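Long-range contact in hydrolase, putative (Plasmodium vivax, PDB 2B30), which is of unknown function but is probably a metal-dependent phosphatase of the haloacid dehalogenase superfamily: residues Asp33-Leu38 with Thr68-Val73. Numbering follows the deposited sequence.
Sequences DFDGTL and TGRSKV. With CA (calcium ion), chain E.
Arg70 reaches Asp35 with a single nitrogen, NH1, and the way it does so illustrates how an active-site loop of a hydrolase is held from a neighbouring strand end. Its straighter bond runs from Arg70 NH1 to Asp35 OD1, 3.1 Å long and nearly straight (N-H...O 160°), to the syn lone pair of OD1 and close to the guanidinium plane. The second, from Arg70 NH1 to Asp35 OD2, is 2.8 Å long but bent and weak. Carboxylate and guanidinium planes are moderately tilted against each other. The arginine chain comes to this position through a bend at chi3, while Tyr160 O takes NH2 and Glu162 pairs with NE, which fixes the rotation of the group.

The tightly packed, buried side is formed by Phe34 and Thr68. Phe34, its CG anti to the backbone N (chi1 -157°), turns a ring edge to the arginine, placing CE2 3.8 Å from Arg70 CZ, over one guanidinium face. The two planes stand 79° apart. Phe34 CB also rests against Thr68, and Phe79 meets the phenyl ring edge-to-face.

By contrast, Asp35 and Arg70 are partly exposed, and this side of the contact is polar, made by the charged pair. The backbone of Asp35 faces the metal instead: its O binds calcium at 2.3 Å, next to Asp33 OD2 at 2.2 Å, and Asp248 joins them. Thr37 OG1 donates to the anti lone pair of Asp33 OD2 and steadies that carboxylate. Asp33 to Thr37, at the end of strand 29-33, is the DxDGT signature (motif I) of the haloacid dehalogenase superfamily, here with its metal site occupied by calcium.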
ATOM      1  N   ASP A  33      14.342  -0.982   9.871  1.00 33.94           N
ATOM      2  CA  ASP A  33      13.719   0.110  10.631  1.00 34.75           C
ATOM      3  C   ASP A  33      14.727   0.681  11.625  1.00 33.86           C
ATOM      4  O   ASP A  33      15.632  -0.026  12.063  1.00 33.58           O
ATOM      5  CB  ASP A  33      12.475  -0.391  11.362  1.00 35.74           C
ATOM      6  CG  ASP A  33      11.813   0.680  12.203  1.00 36.94           C
ATOM      7  OD1 ASP A  33      11.642   1.834  11.739  1.00 40.73           O
ATOM      8  OD2 ASP A  33      11.453   0.365  13.350  1.00 40.05           O
ATOM      9  N   PHE A  34      14.592   1.961  11.958  1.00 34.30           N
ATOM     10  CA  PHE A  34      15.518   2.594  12.890  1.00 36.35           C
ATOM     11  C   PHE A  34      15.068   2.429  14.356  1.00 37.04           C
ATOM     12  O   PHE A  34      15.530   1.509  15.028  1.00 36.98           O
ATOM     13  CB  PHE A  34      15.788   4.061  12.518  1.00 35.95           C
ATOM     14  CG  PHE A  34      17.095   4.588  13.061  1.00 35.91           C
ATOM     15  CD1 PHE A  34      18.309   4.118  12.561  1.00 35.43           C
ATOM     16  CD2 PHE A  34      17.116   5.551  14.071  1.00 37.99           C
ATOM     17  CE1 PHE A  34      19.524   4.590  13.060  1.00 34.59           C
ATOM     18  CE2 PHE A  34      18.324   6.040  14.575  1.00 37.26           C
ATOM     19  CZ  PHE A  34      19.531   5.558  14.071  1.00 36.56           C
ATOM     20  N   ASP A  35      14.166   3.275  14.849  1.00 37.67           N
ATOM     21  CA  ASP A  35      13.809   3.234  16.270  1.00 37.88           C
ATOM     22  C   ASP A  35      13.000   2.003  16.566  1.00 39.56           C
ATOM     23  O   ASP A  35      12.107   1.638  15.792  1.00 43.10           O
ATOM     24  CB  ASP A  35      12.987   4.445  16.692  1.00 38.14           C
ATOM     25  CG  ASP A  35      13.729   5.723  16.513  1.00 38.09           C
ATOM     26  OD1 ASP A  35      13.941   6.108  15.340  1.00 41.84           O
ATOM     27  OD2 ASP A  35      14.107   6.332  17.534  1.00 39.63           O
ATOM     28  N   GLY A  36      13.303   1.373  17.694  1.00 39.31           N
ATOM     29  CA  GLY A  36      12.624   0.150  18.095  1.00 38.79           C
ATOM     30  C   GLY A  36      13.196  -1.089  17.435  1.00 37.62           C
ATOM     31  O   GLY A  36      12.880  -2.203  17.845  1.00 39.91           O
ATOM     32  N   THR A  37      14.040  -0.901  16.422  1.00 35.68           N
ATOM     33  CA  THR A  37      14.643  -2.012  15.698  1.00 36.01           C
ATOM     34  C   THR A  37      16.161  -1.889  15.798  1.00 38.01           C
ATOM     35  O   THR A  37      16.790  -2.651  16.516  1.00 41.04           O
ATOM     36  CB  THR A  37      14.164  -2.050  14.214  1.00 33.85           C
ATOM     37  OG1 THR A  37      12.733  -2.163  14.167  1.00 30.28           O
ATOM     38  CG2 THR A  37      14.781  -3.217  13.473  1.00 30.84           C
ATOM     39  N   LEU A  38      16.735  -0.910  15.107  1.00 39.32           N
ATOM     40  CA  LEU A  38      18.182  -0.695  15.095  1.00 40.78           C
ATOM     41  C   LEU A  38      18.631   0.239  16.243  1.00 41.92           C
ATOM     42  O   LEU A  38      19.642  -0.011  16.891  1.00 42.68           O
ATOM     43  CB  LEU A  38      18.584  -0.101  13.742  1.00 40.82           C
ATOM     44  CG  LEU A  38      20.057  -0.093  13.336  1.00 42.16           C
ATOM     45  CD1 LEU A  38      20.553  -1.503  13.069  1.00 43.51           C
ATOM     46  CD2 LEU A  38      20.261   0.772  12.093  1.00 42.45           C
ATOM     47  N   THR A  68      12.522   4.711   7.700  1.00 39.90           N
ATOM     48  CA  THR A  68      12.122   5.312   8.968  1.00 38.53           C
ATOM     49  C   THR A  68      11.289   6.566   8.809  1.00 36.04           C
ATOM     50  O   THR A  68      11.251   7.166   7.736  1.00 34.21           O
ATOM     51  CB  THR A  68      13.356   5.678   9.808  1.00 38.90           C
ATOM     52  OG1 THR A  68      12.953   6.103  11.124  1.00 38.91           O
ATOM     53  CG2 THR A  68      14.171   6.783   9.112  1.00 38.79           C
ATOM     54  N   GLY A  69      10.646   6.953   9.912  1.00 35.12           N
ATOM     55  CA  GLY A  69       9.950   8.228  10.020  1.00 34.81           C
ATOM     56  C   GLY A  69      10.886   9.414  10.173  1.00 34.71           C
ATOM     57  O   GLY A  69      10.483  10.546   9.964  1.00 37.55           O
ATOM     58  N   ARG A  70      12.135   9.164  10.542  1.00 34.61           N
ATOM     59  CA  ARG A  70      13.105  10.231  10.720  1.00 36.16           C
ATOM     60  C   ARG A  70      13.650  10.732   9.394  1.00 38.89           C
ATOM     61  O   ARG A  70      13.416  10.137   8.343  1.00 39.94           O
ATOM     62  CB  ARG A  70      14.239   9.762  11.632  1.00 37.16           C
ATOM     63  CG  ARG A  70      13.786   9.643  13.070  1.00 41.01           C
ATOM     64  CD  ARG A  70      14.626   8.705  13.914  1.00 45.99           C
ATOM     65  NE  ARG A  70      15.804   9.381  14.445  1.00 49.95           N
ATOM     66  CZ  ARG A  70      16.384   9.124  15.620  1.00 48.31           C
ATOM     67  NH1 ARG A  70      15.932   8.193  16.444  1.00 44.11           N
ATOM     68  NH2 ARG A  70      17.446   9.822  15.972  1.00 52.39           N
ATOM     69  N   SER A  71      14.364  11.850   9.455  1.00 41.28           N
ATOM     70  CA  SER A  71      15.032  12.417   8.298  1.00 41.64           C
ATOM     71  C   SER A  71      16.384  11.742   8.181  1.00 39.44           C
ATOM     72  O   SER A  71      16.793  11.050   9.113  1.00 39.36           O
ATOM     73  CB  SER A  71      15.212  13.919   8.495  1.00 43.67           C
ATOM     74  OG  SER A  71      16.115  14.183   9.562  1.00 51.24           O
ATOM     75  N   LYS A  72      17.080  11.942   7.057  1.00 38.62           N
ATOM     76  CA  LYS A  72      18.426  11.357   6.863  1.00 38.68           C
ATOM     77  C   LYS A  72      19.387  11.871   7.924  1.00 36.94           C
ATOM     78  O   LYS A  72      19.978  11.083   8.652  1.00 35.34           O
ATOM     79  CB  LYS A  72      18.999  11.645   5.462  1.00 38.10           C
ATOM     80  CG  LYS A  72      20.406  11.058   5.228  1.00 38.51           C
ATOM     81  CD  LYS A  72      20.815  11.029   3.730  1.00 40.59           C
ATOM     82  CE  LYS A  72      21.162  12.407   3.181  1.00 42.74           C
ATOM     83  NZ  LYS A  72      22.178  13.120   4.015  1.00 45.56           N
ATOM     84  N   VAL A  73      19.512  13.195   8.010  1.00 37.48           N
ATOM     85  CA  VAL A  73      20.416  13.835   8.970  1.00 39.02           C
ATOM     86  C   VAL A  73      20.059  13.457  10.408  1.00 38.97           C
ATOM     87  O   VAL A  73      20.926  13.388  11.265  1.00 39.23           O
ATOM     88  CB  VAL A  73      20.439  15.393   8.838  1.00 38.42           C
ATOM     89  CG1 VAL A  73      20.956  15.816   7.478  1.00 38.62           C
ATOM     90  CG2 VAL A  73      19.064  15.997   9.090  1.00 41.20           C
TER
HETATM   91 CA    CA E 302      10.405   2.088  14.283  1.00 42.93          CA